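FAD:protein FMN transferase (Vibrio cholerae, PDB 6NXI) probably transfers the FMN moiety of FAD to a threonine hydroxyl of a target flavoprotein, releasing AMP, with magnesium or manganese as cofactor. Local coordinates at residues Tyr220-Ser225 with Ser257-Asp262; Met50-Lys55 with Tyr150-Thr155. All blocks are in the same frame, centred on the assembly; numbering follows the deposited sequence.

In the fold
Followed from the N terminus, the chain first leaves helix 32-50 into the loop that holds 50-55, and interaction 2 brings this loop against 150-155, just ahead of helix 157-171. The 94 residues between them, mostly helices and loops, are thereby closed into one long excursion. Interaction 1 opens only after that closure, so the two contacts lie in series and neither nest nor cross. It pairs neighbouring strands 220-225 and 255-262 of the large antiparallel sheet, closing a largely irregular excursion of 31 residues. The centres are 21 Å apart, yet both contacts touch the same FAD: interaction 2 along its flavin, ribityl and adenosine parts, interaction 1 at its diphosphate.

Interaction 1: Tyr220-Ser225 with Ser257-Asp262; sequences YAIATS and SVTVLD. With FAD (flavin-adenine dinucleotide), chain B.
Tyr220-Ser225 and Ser257-Asp262 run antiparallel as adjacent strands, their axes 4.7 Å apart at closest approach and 166° between their directions. The pairs Ala221-Asp262, Ala223-Val260 and Ser225-Val258 are hydrogen-bonded in both directions, while Ile222-Leu261 and Thr224-Thr259 are non-hydrogen-bonded pairs. This is a regular two-strand unit inside the eight-stranded antiparallel sheet of the ApbE fold, continued by strand 184-188 beyond 220-225 and by strand 294-299 beyond 257-262.

One face carries Ile222, Thr224, Thr259 and Leu261. Ile222 and Leu261 lie side by side, and Leu261 CD2 presses on Ile222 CG1 at 3.4 Å, tighter than an ordinary carbon contact. Ile222 has chi2 at 92°, away from a staggered value, which suggests some strain in this packing. Its other branch, CG2, meets Thr259 CG2 at 3.6 Å. Next along, the hydroxyls of Thr224 and Thr259 make at most a weak, long bond. At the far end the Tyr220 ring crosses Leu261 at about a right angle, a CH-pi contact in which Leu261 CB sits over the ring centre, 4.0 Å from the centroid; the ring also has a cation-pi partner in Lys263.

The opposite face, with Ala221, Ala223 and Val258, packs on helix 265-278, which supplies the magnesium ligands Asp269 and Thr273. Ser225 OG is also hydrogen-bonded to Thr273 OG1. With chi1 at -79°, OG lies beside its own backbone N, and Ser225 OG donates to the diphosphate oxygen O1A of FAD at 2.7 Å.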
ATOM      1  N   TYR A 220      -0.541  13.137  -9.392  1.00 25.26           N
ATOM      2  CA  TYR A 220       0.324  12.034  -8.905  1.00 25.19           C
ATOM      3  C   TYR A 220      -0.398  11.303  -7.785  1.00 22.63           C
ATOM      4  O   TYR A 220      -1.309  11.863  -7.140  1.00 22.01           O
ATOM      5  CB  TYR A 220       1.625  12.558  -8.281  1.00 27.17           C
ATOM      6  CG  TYR A 220       2.915  12.297  -9.011  1.00 31.96           C
ATOM      7  CD1 TYR A 220       3.195  11.071  -9.585  1.00 33.54           C
ATOM      8  CD2 TYR A 220       3.937  13.234  -8.981  1.00 37.15           C
ATOM      9  CE1 TYR A 220       4.394  10.828 -10.233  1.00 36.40           C
ATOM     10  CE2 TYR A 220       5.146  13.004  -9.614  1.00 39.68           C
ATOM     11  CZ  TYR A 220       5.370  11.796 -10.252  1.00 40.18           C
ATOM     12  OH  TYR A 220       6.561  11.534 -10.864  1.00 43.57           O
ATOM     13  N   ALA A 221       0.037  10.072  -7.535  1.00 20.94           N
ATOM     14  CA  ALA A 221      -0.316   9.326  -6.318  1.00 19.58           C
ATOM     15  C   ALA A 221       0.871   9.354  -5.359  1.00 19.51           C
ATOM     16  O   ALA A 221       2.026   9.498  -5.801  1.00 20.57           O
ATOM     17  CB  ALA A 221      -0.685   7.910  -6.666  1.00 20.03           C
ATOM     18  N   ILE A 222       0.521   9.318  -4.094  1.00 19.87           N
ATOM     19  CA  ILE A 222       1.473   9.307  -2.968  1.00 20.31           C
ATOM     20  C   ILE A 222       1.107   8.194  -2.008  1.00 20.94           C
ATOM     21  O   ILE A 222       0.000   8.159  -1.510  1.00 21.87           O
ATOM     22  CB  ILE A 222       1.475  10.674  -2.242  1.00 22.74           C
ATOM     23  CG1 ILE A 222       1.502  11.861  -3.186  1.00 25.36           C
ATOM     24  CG2 ILE A 222       2.629  10.655  -1.268  1.00 23.44           C
ATOM     25  CD1 ILE A 222       0.120  12.413  -3.565  1.00 27.75           C
ATOM     26  N   ALA A 223       2.101   7.422  -1.594  1.00 21.03           N
ATOM     27  CA  ALA A 223       1.915   6.351  -0.603  1.00 20.58           C
ATOM     28  C   ALA A 223       3.024   6.480   0.412  1.00 22.17           C
ATOM     29  O   ALA A 223       4.166   6.835   0.044  1.00 22.15           O
ATOM     30  CB  ALA A 223       1.948   4.984  -1.219  1.00 20.48           C
ATOM     31  N   THR A 224       2.677   6.176   1.657  1.00 23.02           N
ATOM     32  CA  THR A 224       3.645   6.217   2.772  1.00 23.96           C
ATOM     33  C   THR A 224       3.585   4.915   3.570  1.00 23.61           C
ATOM     34  O   THR A 224       2.499   4.510   3.970  1.00 24.23           O
ATOM     35  CB  THR A 224       3.344   7.416   3.678  1.00 28.42           C
ATOM     36  OG1 THR A 224       3.476   8.622   2.930  1.00 30.95           O
ATOM     37  CG2 THR A 224       4.291   7.497   4.849  1.00 28.74           C
ATOM     38  N   SER A 225       4.731   4.294   3.865  1.00 21.39           N
ATOM     39  CA  SER A 225       4.793   3.165   4.807  1.00 22.91           C
ATOM     40  C   SER A 225       5.619   3.555   6.017  1.00 24.40           C
ATOM     41  O   SER A 225       6.447   4.458   5.868  1.00 23.74           O
ATOM     42  CB  SER A 225       5.313   1.926   4.118  1.00 24.85           C
ATOM     43  OG  SER A 225       4.237   1.363   3.377  1.00 27.18           O
ATOM     44  N   SER A 257      10.128   5.913   7.880  1.00 24.66           N
ATOM     45  CA  SER A 257       9.012   6.056   6.915  1.00 23.98           C
ATOM     46  C   SER A 257       9.576   6.134   5.508  1.00 23.37           C
ATOM     47  O   SER A 257      10.697   6.612   5.285  1.00 23.17           O
ATOM     48  CB  SER A 257       8.116   7.243   7.245  1.00 26.47           C
ATOM     49  OG  SER A 257       8.755   8.479   6.942  1.00 28.04           O
ATOM     50  N   VAL A 258       8.731   5.788   4.543  1.00 21.85           N
ATOM     51  CA  VAL A 258       9.079   5.872   3.124  1.00 22.20           C
ATOM     52  C   VAL A 258       7.862   6.453   2.447  1.00 21.58           C
ATOM     53  O   VAL A 258       6.772   5.858   2.600  1.00 22.17           O
ATOM     54  CB  VAL A 258       9.425   4.491   2.541  1.00 20.50           C
ATOM     55  CG1 VAL A 258       9.736   4.617   1.082  1.00 22.35           C
ATOM     56  CG2 VAL A 258      10.585   3.835   3.310  1.00 22.11           C
ATOM     57  N   THR A 259       8.082   7.550   1.742  1.00 21.10           N
ATOM     58  CA  THR A 259       7.076   8.196   0.878  1.00 20.91           C
ATOM     59  C   THR A 259       7.483   8.017  -0.590  1.00 21.41           C
ATOM     60  O   THR A 259       8.603   8.370  -0.946  1.00 21.63           O
ATOM     61  CB  THR A 259       6.952   9.685   1.210  1.00 22.65           C
ATOM     62  OG1 THR A 259       6.694   9.753   2.616  1.00 24.57           O
ATOM     63  CG2 THR A 259       5.815  10.293   0.414  1.00 23.55           C
ATOM     64  N   VAL A 260       6.553   7.518  -1.424  1.00 20.76           N
ATOM     65  CA  VAL A 260       6.776   7.264  -2.857  1.00 21.03           C
ATOM     66  C   VAL A 260       5.699   8.001  -3.659  1.00 21.18           C
ATOM     67  O   VAL A 260       4.504   7.895  -3.323  1.00 20.55           O
ATOM     68  CB  VAL A 260       6.763   5.751  -3.158  1.00 21.49           C
ATOM     69  CG1 VAL A 260       6.910   5.519  -4.643  1.00 22.53           C
ATOM     70  CG2 VAL A 260       7.832   5.002  -2.377  1.00 23.10           C
ATOM     71  N   LEU A 261       6.133   8.688  -4.708  1.00 21.36           N
ATOM     72  CA  LEU A 261       5.212   9.184  -5.761  1.00 23.28           C
ATOM     73  C   LEU A 261       5.229   8.244  -6.971  1.00 23.13           C
ATOM     74  O   LEU A 261       6.290   7.789  -7.395  1.00 22.75           O
ATOM     75  CB  LEU A 261       5.634  10.574  -6.196  1.00 25.72           C
ATOM     76  CG  LEU A 261       5.938  11.566  -5.085  1.00 30.33           C
ATOM     77  CD1 LEU A 261       6.348  12.923  -5.687  1.00 32.64           C
ATOM     78  CD2 LEU A 261       4.764  11.709  -4.166  1.00 31.82           C
ATOM     79  N   ASP A 262       4.054   8.040  -7.551  1.00 23.35           N
ATOM     80  CA  ASP A 262       3.916   7.313  -8.839  1.00 22.52           C
ATOM     81  C   ASP A 262       2.589   7.771  -9.443  1.00 22.22           C
ATOM     82  O   ASP A 262       1.712   8.091  -8.681  1.00 20.93           O
ATOM     83  CB  ASP A 262       3.930   5.798  -8.658  1.00 22.97           C
ATOM     84  CG  ASP A 262       4.118   5.009  -9.949  1.00 24.93           C
ATOM     85  OD1 ASP A 262       5.293   4.834 -10.328  1.00 26.15           O
ATOM     86  OD2 ASP A 262       3.087   4.630 -10.593  1.00 24.64           O
TER
HETATM   87  PA  FAD B 500       1.668  -1.120   4.044  1.00 22.05           P
HETATM   88  O1A FAD B 500       2.875  -0.576   4.720  1.00 24.13           O
HETATM   89  O2A FAD B 500       1.220  -0.540   2.762  1.00 20.86           O
HETATM   90  O5B FAD B 500       1.818  -2.699   3.847  1.00 22.90           O
HETATM   91  C5B FAD B 500       1.898  -3.460   5.082  1.00 22.16           C
HETATM   92  C4B FAD B 500       0.975  -4.653   5.047  1.00 22.37           C
HETATM   93  O4B FAD B 500       1.307  -5.569   3.974  1.00 23.87           O
HETATM   94  C3B FAD B 500       1.054  -5.470   6.335  1.00 22.28           C
HETATM   95  O3B FAD B 500       0.059  -5.020   7.256  1.00 23.50           O
HETATM   96  C2B FAD B 500       0.844  -6.909   5.849  1.00 22.17           C
HETATM   97  O2B FAD B 500      -0.527  -7.197   5.691  1.00 23.01           O
HETATM   98  C1B FAD B 500       1.527  -6.880   4.488  1.00 23.37           C
HETATM   99  N9A FAD B 500       2.953  -7.123   4.475  1.00 22.93           N
HETATM  100  C8A FAD B 500       3.862  -7.081   5.542  1.00 21.95           C
HETATM  101  N7A FAD B 500       5.099  -7.221   5.131  1.00 22.65           N
HETATM  102  C5A FAD B 500       5.033  -7.415   3.766  1.00 21.88           C
HETATM  103  C6A FAD B 500       6.024  -7.651   2.801  1.00 22.87           C
HETATM  104  N6A FAD B 500       7.345  -7.668   3.058  1.00 23.64           N
HETATM  105  N1A FAD B 500       5.607  -7.746   1.523  1.00 22.41           N
HETATM  106  C2A FAD B 500       4.284  -7.709   1.265  1.00 21.94           C
HETATM  107  N3A FAD B 500       3.257  -7.486   2.096  1.00 22.57           N
HETATM  108  C4A FAD B 500       3.714  -7.355   3.353  1.00 22.14           C
HETATM  109  N1  FAD B 500      -8.062  -4.669   8.073  1.00 26.98           N
HETATM  110  C2  FAD B 500      -9.024  -5.088   8.966  1.00 29.64           C
HETATM  111  O2  FAD B 500      -8.822  -4.994  10.197  1.00 29.26           O
HETATM  112  N3  FAD B 500     -10.221  -5.579   8.552  1.00 28.29           N
HETATM  113  C4  FAD B 500     -10.538  -5.713   7.225  1.00 29.02           C
HETATM  114  O4  FAD B 500     -11.611  -6.190   6.884  1.00 31.52           O
HETATM  115  C4X FAD B 500      -9.553  -5.311   6.262  1.00 26.44           C
HETATM  116  N5  FAD B 500      -9.823  -5.441   4.979  1.00 25.72           N
HETATM  117  C5X FAD B 500      -8.860  -5.058   4.074  1.00 24.85           C
HETATM  118  C6  FAD B 500      -9.118  -5.211   2.697  1.00 25.15           C
HETATM  119  C7  FAD B 500      -8.211  -4.850   1.722  1.00 25.26           C
HETATM  120  C7M FAD B 500      -8.557  -5.038   0.262  1.00 26.33           C
HETATM  121  C8  FAD B 500      -6.978  -4.287   2.128  1.00 23.59           C
HETATM  122  C8M FAD B 500      -5.934  -3.882   1.121  1.00 25.24           C
HETATM  123  C9  FAD B 500      -6.708  -4.133   3.491  1.00 23.77           C
HETATM  124  C9A FAD B 500      -7.629  -4.499   4.482  1.00 24.19           C
HETATM  125  N10 FAD B 500      -7.379  -4.384   5.855  1.00 26.22           N
HETATM  126  C10 FAD B 500      -8.322  -4.780   6.787  1.00 25.71           C
HETATM  127  C1' FAD B 500      -6.132  -3.745   6.327  1.00 28.54           C
HETATM  128  C2' FAD B 500      -4.925  -4.609   6.256  1.00 29.15           C
HETATM  129  O2' FAD B 500      -5.061  -5.731   7.123  1.00 29.82           O
HETATM  130  C3' FAD B 500      -3.695  -3.793   6.689  1.00 27.88           C
HETATM  131  O3' FAD B 500      -3.779  -3.364   8.030  1.00 28.85           O
HETATM  132  C4' FAD B 500      -3.478  -2.519   5.894  1.00 29.45           C
HETATM  133  O4' FAD B 500      -3.772  -2.766   4.529  1.00 27.38           O
HETATM  134  C5' FAD B 500      -2.087  -1.954   6.108  1.00 27.11           C
HETATM  135  O5' FAD B 500      -1.897  -0.872   5.163  1.00 27.88           O
HETATM  136  P   FAD B 500      -0.655   0.094   5.335  1.00 25.29           P
HETATM  137  O1P FAD B 500      -0.486   0.512   6.725  1.00 28.57           O
HETATM  138  O2P FAD B 500      -0.848   1.057   4.185  1.00 26.96           O
HETATM  139  O3P FAD B 500       0.483  -0.980   5.061  1.00 26.71           O

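Interaction 2: Met50-Lys55 with Tyr150-Thr155; sequences MSTYRK and YVDLST. With MG (magnesium ion), chain C; FAD (flavin-adenine dinucleotide), chain B.
Met50 and Thr52 meet Leu153 and Tyr150 without a single direct hydrogen bond between the two loops; water supplies the polar links. One water receives the N-H of Leu153, its oxygen 2.8 Å from Leu153 N, and donates to the carbonyl of Met50, 2.7 Å from Met50 O. A second accepts from Thr52 N and donates to Ser154 OG.

Direct contact is van der Waals packing, with one purely apolar pair. Met50 and Leu153 approach at a slant, Met50 CG lying 3.9 Å from Leu153 CD1, and both also touch Val80 of helix 75-90. With chi1 at 53°, Thr52 sends CG2 anti to its carbonyl carbon, where it reaches Val151 O at 3.7 Å and lies obliquely by the Tyr150 ring.

In each loop a side chain accepts a hydrogen bond from the backbone N two residues on. Ser51 OG accepts from Tyr53 N in an ST turn; Asp152 OD1 accepts from Ser154 N in an Asx turn. That same OD1 takes Ser154 OG at 2.7 Å on its syn lone pair, whereas Ser154 N comes from above the carboxylate plane. These two donors, with the ribose hydroxyl O2B of FAD donating to Asp152 OD2, also at 2.7 Å, probably hold the carboxylate's rotation.

Residues of both loops line the FAD pocket, Tyr53 at the flavin and Asp152 to Thr155 along the ribityl, ribose and phosphate parts. The Tyr53 ring lies nearly parallel to the isoalloxazine, whose N3 is 3.6 Å above the ring plane, over its centre. Ser154 O accepts from the ribityl O4', and Thr155 OG1 donates to O5B. Finally, Thr155 O binds magnesium at 2.3 Å beside FAD O2A, with Asp269 and Thr273 as further ligands: the magnesium-diphosphate site of an ApbE flavin transferase.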
ATOM      1  N   MET A  50     -10.339  -8.943  -2.934  1.00 23.27           N
ATOM      2  CA  MET A  50      -8.950  -8.941  -2.435  1.00 24.00           C
ATOM      3  C   MET A  50      -8.817  -8.827  -0.911  1.00 23.79           C
ATOM      4  O   MET A  50      -7.637  -8.762  -0.467  1.00 23.87           O
ATOM      5  CB  MET A  50      -8.161  -7.838  -3.146  1.00 24.94           C
ATOM      6  CG  MET A  50      -7.956  -8.243  -4.654  1.00 25.95           C
ATOM      7  SD  MET A  50      -7.080  -6.988  -5.602  1.00 27.34           S
ATOM      8  CE  MET A  50      -8.326  -6.299  -6.697  1.00 23.84           C
ATOM      9  N   SER A  51      -9.907  -8.807  -0.141  1.00 22.70           N
ATOM     10  CA  SER A  51      -9.828  -8.786   1.347  1.00 23.18           C
ATOM     11  C   SER A  51      -9.406 -10.153   1.901  1.00 23.92           C
ATOM     12  O   SER A  51     -10.136 -11.118   1.703  1.00 25.11           O
ATOM     13  CB  SER A  51     -11.086  -8.361   2.012  1.00 23.45           C
ATOM     14  OG  SER A  51     -10.905  -8.342   3.466  1.00 23.87           O
ATOM     15  N   THR A  52      -8.312 -10.220   2.652  1.00 23.07           N
ATOM     16  CA  THR A  52      -7.986 -11.465   3.399  1.00 23.84           C
ATOM     17  C   THR A  52      -8.979 -11.740   4.523  1.00 23.75           C
ATOM     18  O   THR A  52      -8.963 -12.901   5.015  1.00 24.96           O
ATOM     19  CB  THR A  52      -6.571 -11.412   3.973  1.00 24.12           C
ATOM     20  OG1 THR A  52      -6.517 -10.188   4.720  1.00 23.50           O
ATOM     21  CG2 THR A  52      -5.549 -11.546   2.872  1.00 26.38           C
ATOM     22  N   TYR A  53      -9.738 -10.738   4.993  1.00 23.86           N
ATOM     23  CA  TYR A  53     -10.614 -10.803   6.194  1.00 24.72           C
ATOM     24  C   TYR A  53     -12.012 -11.305   5.815  1.00 26.62           C
ATOM     25  O   TYR A  53     -12.779 -11.628   6.709  1.00 28.88           O
ATOM     26  CB  TYR A  53     -10.682  -9.435   6.891  1.00 24.46           C
ATOM     27  CG  TYR A  53      -9.387  -9.011   7.532  1.00 25.25           C
ATOM     28  CD1 TYR A  53      -9.156  -9.189   8.895  1.00 27.46           C
ATOM     29  CD2 TYR A  53      -8.431  -8.388   6.748  1.00 26.06           C
ATOM     30  CE1 TYR A  53      -7.968  -8.721   9.457  1.00 27.28           C
ATOM     31  CE2 TYR A  53      -7.229  -7.978   7.289  1.00 28.46           C
ATOM     32  CZ  TYR A  53      -7.012  -8.130   8.640  1.00 28.78           C
ATOM     33  OH  TYR A  53      -5.798  -7.661   9.094  1.00 31.57           O
ATOM     34  N   ARG A  54     -12.377 -11.264   4.531  1.00 25.91           N
ATOM     35  CA  ARG A  54     -13.642 -11.851   4.026  1.00 26.97           C
ATOM     36  C   ARG A  54     -13.382 -13.271   3.543  1.00 28.04           C
ATOM     37  O   ARG A  54     -12.596 -13.465   2.622  1.00 26.35           O
ATOM     38  CB  ARG A  54     -14.229 -10.951   2.941  1.00 26.94           C
ATOM     39  CG  ARG A  54     -14.539  -9.547   3.438  1.00 26.01           C
ATOM     40  CD  ARG A  54     -15.370  -8.760   2.421  1.00 28.25           C
ATOM     41  NE  ARG A  54     -15.559  -7.410   2.920  1.00 28.29           N
ATOM     42  CZ  ARG A  54     -16.307  -6.466   2.390  1.00 29.77           C
ATOM     43  NH1 ARG A  54     -16.907  -6.652   1.225  1.00 29.96           N
ATOM     44  NH2 ARG A  54     -16.354  -5.289   2.997  1.00 31.49           N
ATOM     45  N   LYS A  55     -14.010 -14.223   4.213  1.00 31.13           N
ATOM     46  CA  LYS A  55     -13.767 -15.676   4.027  0.60 33.71           C
ATOM     47  C   LYS A  55     -14.145 -16.099   2.601  1.00 31.95           C
ATOM     48  O   LYS A  55     -13.604 -17.098   2.137  1.00 32.25           O
ATOM     49  CB  LYS A  55     -14.556 -16.474   5.074  0.60 36.98           C
ATOM     50  CG  LYS A  55     -14.088 -16.294   6.513  0.60 39.87           C
ATOM     51  CD  LYS A  55     -15.071 -16.824   7.551  0.60 42.40           C
ATOM     52  CE  LYS A  55     -14.436 -17.145   8.895  0.60 44.52           C
ATOM     53  NZ  LYS A  55     -14.486 -16.000   9.843  0.60 46.16           N
ATOM     54  N   TYR A 150      -0.447 -18.549   1.333  1.00 29.12           N
ATOM     55  CA  TYR A 150      -1.490 -17.581   1.749  1.00 27.77           C
ATOM     56  C   TYR A 150      -1.029 -16.205   1.276  1.00 25.46           C
ATOM     57  O   TYR A 150      -0.023 -15.691   1.755  1.00 25.86           O
ATOM     58  CB  TYR A 150      -1.671 -17.655   3.260  1.00 27.93           C
ATOM     59  CG  TYR A 150      -2.809 -16.869   3.864  1.00 26.59           C
ATOM     60  CD1 TYR A 150      -2.832 -15.478   3.834  1.00 25.38           C
ATOM     61  CD2 TYR A 150      -3.876 -17.500   4.493  1.00 27.63           C
ATOM     62  CE1 TYR A 150      -3.890 -14.770   4.365  1.00 25.22           C
ATOM     63  CE2 TYR A 150      -4.942 -16.794   5.037  1.00 26.53           C
ATOM     64  CZ  TYR A 150      -4.933 -15.411   5.008  1.00 26.40           C
ATOM     65  OH  TYR A 150      -6.008 -14.749   5.544  1.00 26.88           O
ATOM     66  N   VAL A 151      -1.707 -15.670   0.274  1.00 23.20           N
ATOM     67  CA  VAL A 151      -1.352 -14.369  -0.359  1.00 22.48           C
ATOM     68  C   VAL A 151      -2.137 -13.294   0.384  1.00 22.57           C
ATOM     69  O   VAL A 151      -3.344 -13.467   0.637  1.00 21.96           O
ATOM     70  CB  VAL A 151      -1.710 -14.377  -1.862  1.00 24.61           C
ATOM     71  CG1 VAL A 151      -1.528 -13.017  -2.468  1.00 22.85           C
ATOM     72  CG2 VAL A 151      -0.893 -15.413  -2.623  1.00 25.18           C
ATOM     73  N   ASP A 152      -1.435 -12.221   0.712  1.00 21.54           N
ATOM     74  CA  ASP A 152      -1.939 -11.035   1.430  1.00 21.20           C
ATOM     75  C   ASP A 152      -1.698  -9.830   0.526  1.00 19.92           C
ATOM     76  O   ASP A 152      -0.532  -9.602   0.147  1.00 20.85           O
ATOM     77  CB  ASP A 152      -1.141 -10.920   2.714  1.00 21.28           C
ATOM     78  CG  ASP A 152      -1.462  -9.707   3.555  1.00 22.59           C
ATOM     79  OD1 ASP A 152      -2.284  -8.902   3.158  1.00 21.28           O
ATOM     80  OD2 ASP A 152      -0.877  -9.628   4.652  1.00 22.97           O
ATOM     81  N   LEU A 153      -2.754  -9.147   0.076  1.00 20.00           N
ATOM     82  CA  LEU A 153      -2.571  -7.968  -0.778  1.00 19.42           C
ATOM     83  C   LEU A 153      -2.780  -6.681   0.028  1.00 18.94           C
ATOM     84  O   LEU A 153      -2.978  -5.649  -0.593  1.00 20.68           O
ATOM     85  CB  LEU A 153      -3.509  -8.043  -1.988  1.00 19.60           C
ATOM     86  CG  LEU A 153      -3.301  -9.297  -2.838  1.00 21.29           C
ATOM     87  CD1 LEU A 153      -4.336  -9.371  -3.955  1.00 22.94           C
ATOM     88  CD2 LEU A 153      -1.894  -9.325  -3.393  1.00 21.99           C
ATOM     89  N   SER A 154      -2.597  -6.732   1.336  1.00 19.75           N
ATOM     90  CA  SER A 154      -2.802  -5.537   2.211  1.00 19.27           C
ATOM     91  C   SER A 154      -1.911  -4.377   1.792  1.00 20.66           C
ATOM     92  O   SER A 154      -2.252  -3.201   2.084  1.00 20.04           O
ATOM     93  CB  SER A 154      -2.534  -5.940   3.657  1.00 21.50           C
ATOM     94  OG  SER A 154      -3.579  -6.776   4.105  1.00 22.09           O
ATOM     95  N   THR A 155      -0.771  -4.683   1.174  1.00 19.92           N
ATOM     96  CA  THR A 155       0.298  -3.703   0.915  1.00 19.65           C
ATOM     97  C   THR A 155      -0.003  -2.974  -0.368  1.00 19.18           C
ATOM     98  O   THR A 155       0.776  -2.083  -0.684  1.00 20.97           O
ATOM     99  CB  THR A 155       1.664  -4.369   0.862  1.00 21.02           C
ATOM    100  OG1 THR A 155       2.662  -3.378   1.082  1.00 24.28           O
ATOM    101  CG2 THR A 155       1.959  -5.082  -0.420  1.00 21.29           C
TER
HETATM  102 MG    MG C 501       2.234  -0.809   0.628  1.00 23.07          MG
HETATM  103  PA  FAD B 500       1.668  -1.120   4.044  1.00 22.05           P
HETATM  104  O1A FAD B 500       2.875  -0.576   4.720  1.00 24.13           O
HETATM  105  O2A FAD B 500       1.220  -0.540   2.762  1.00 20.86           O
HETATM  106  O5B FAD B 500       1.818  -2.699   3.847  1.00 22.90           O
HETATM  107  C5B FAD B 500       1.898  -3.460   5.082  1.00 22.16           C
HETATM  108  C4B FAD B 500       0.975  -4.653   5.047  1.00 22.37           C
HETATM  109  O4B FAD B 500       1.307  -5.569   3.974  1.00 23.87           O
HETATM  110  C3B FAD B 500       1.054  -5.470   6.335  1.00 22.28           C
HETATM  111  O3B FAD B 500       0.059  -5.020   7.256  1.00 23.50           O
HETATM  112  C2B FAD B 500       0.844  -6.909   5.849  1.00 22.17           C
HETATM  113  O2B FAD B 500      -0.527  -7.197   5.691  1.00 23.01           O
HETATM  114  C1B FAD B 500       1.527  -6.880   4.488  1.00 23.37           C
HETATM  115  N9A FAD B 500       2.953  -7.123   4.475  1.00 22.93           N
HETATM  116  C8A FAD B 500       3.862  -7.081   5.542  1.00 21.95           C
HETATM  117  N7A FAD B 500       5.099  -7.221   5.131  1.00 22.65           N
HETATM  118  C5A FAD B 500       5.033  -7.415   3.766  1.00 21.88           C
HETATM  119  C6A FAD B 500       6.024  -7.651   2.801  1.00 22.87           C
HETATM  120  N6A FAD B 500       7.345  -7.668   3.058  1.00 23.64           N
HETATM  121  N1A FAD B 500       5.607  -7.746   1.523  1.00 22.41           N
HETATM  122  C2A FAD B 500       4.284  -7.709   1.265  1.00 21.94           C
HETATM  123  N3A FAD B 500       3.257  -7.486   2.096  1.00 22.57           N
HETATM  124  C4A FAD B 500       3.714  -7.355   3.353  1.00 22.14           C
HETATM  125  N1  FAD B 500      -8.062  -4.669   8.073  1.00 26.98           N
HETATM  126  C2  FAD B 500      -9.024  -5.088   8.966  1.00 29.64           C
HETATM  127  O2  FAD B 500      -8.822  -4.994  10.197  1.00 29.26           O
HETATM  128  N3  FAD B 500     -10.221  -5.579   8.552  1.00 28.29           N
HETATM  129  C4  FAD B 500     -10.538  -5.713   7.225  1.00 29.02           C
HETATM  130  O4  FAD B 500     -11.611  -6.190   6.884  1.00 31.52           O
HETATM  131  C4X FAD B 500      -9.553  -5.311   6.262  1.00 26.44           C
HETATM  132  N5  FAD B 500      -9.823  -5.441   4.979  1.00 25.72           N
HETATM  133  C5X FAD B 500      -8.860  -5.058   4.074  1.00 24.85           C
HETATM  134  C6  FAD B 500      -9.118  -5.211   2.697  1.00 25.15           C
HETATM  135  C7  FAD B 500      -8.211  -4.850   1.722  1.00 25.26           C
HETATM  136  C7M FAD B 500      -8.557  -5.038   0.262  1.00 26.33           C
HETATM  137  C8  FAD B 500      -6.978  -4.287   2.128  1.00 23.59           C
HETATM  138  C8M FAD B 500      -5.934  -3.882   1.121  1.00 25.24           C
HETATM  139  C9  FAD B 500      -6.708  -4.133   3.491  1.00 23.77           C
HETATM  140  C9A FAD B 500      -7.629  -4.499   4.482  1.00 24.19           C
HETATM  141  N10 FAD B 500      -7.379  -4.384   5.855  1.00 26.22           N
HETATM  142  C10 FAD B 500      -8.322  -4.780   6.787  1.00 25.71           C
HETATM  143  C1' FAD B 500      -6.132  -3.745   6.327  1.00 28.54           C
HETATM  144  C2' FAD B 500      -4.925  -4.609   6.256  1.00 29.15           C
HETATM  145  O2' FAD B 500      -5.061  -5.731   7.123  1.00 29.82           O
HETATM  146  C3' FAD B 500      -3.695  -3.793   6.689  1.00 27.88           C
HETATM  147  O3' FAD B 500      -3.779  -3.364   8.030  1.00 28.85           O
HETATM  148  C4' FAD B 500      -3.478  -2.519   5.894  1.00 29.45           C
HETATM  149  O4' FAD B 500      -3.772  -2.766   4.529  1.00 27.38           O
HETATM  150  C5' FAD B 500      -2.087  -1.954   6.108  1.00 27.11           C
HETATM  151  O5' FAD B 500      -1.897  -0.872   5.163  1.00 27.88           O
HETATM  152  P   FAD B 500      -0.655   0.094   5.335  1.00 25.29           P
HETATM  153  O1P FAD B 500      -0.486   0.512   6.725  1.00 28.57           O
HETATM  154  O2P FAD B 500      -0.848   1.057   4.185  1.00 26.96           O
HETATM  155  O3P FAD B 500       0.483  -0.980   5.061  1.00 26.71           O
HETATM  156  O   HOH W   1      -5.303  -8.406   0.850  1.00 22.61           O
HETATM  157  O   HOH W   2      -6.460  -7.738   3.390  1.00 26.33           O
HETATM  158  O   HOH W   3      -7.635 -15.246   3.242  1.00 26.45           O
HETATM  159  O   HOH W   4      -3.076  -7.605   7.024  1.00 26.74           O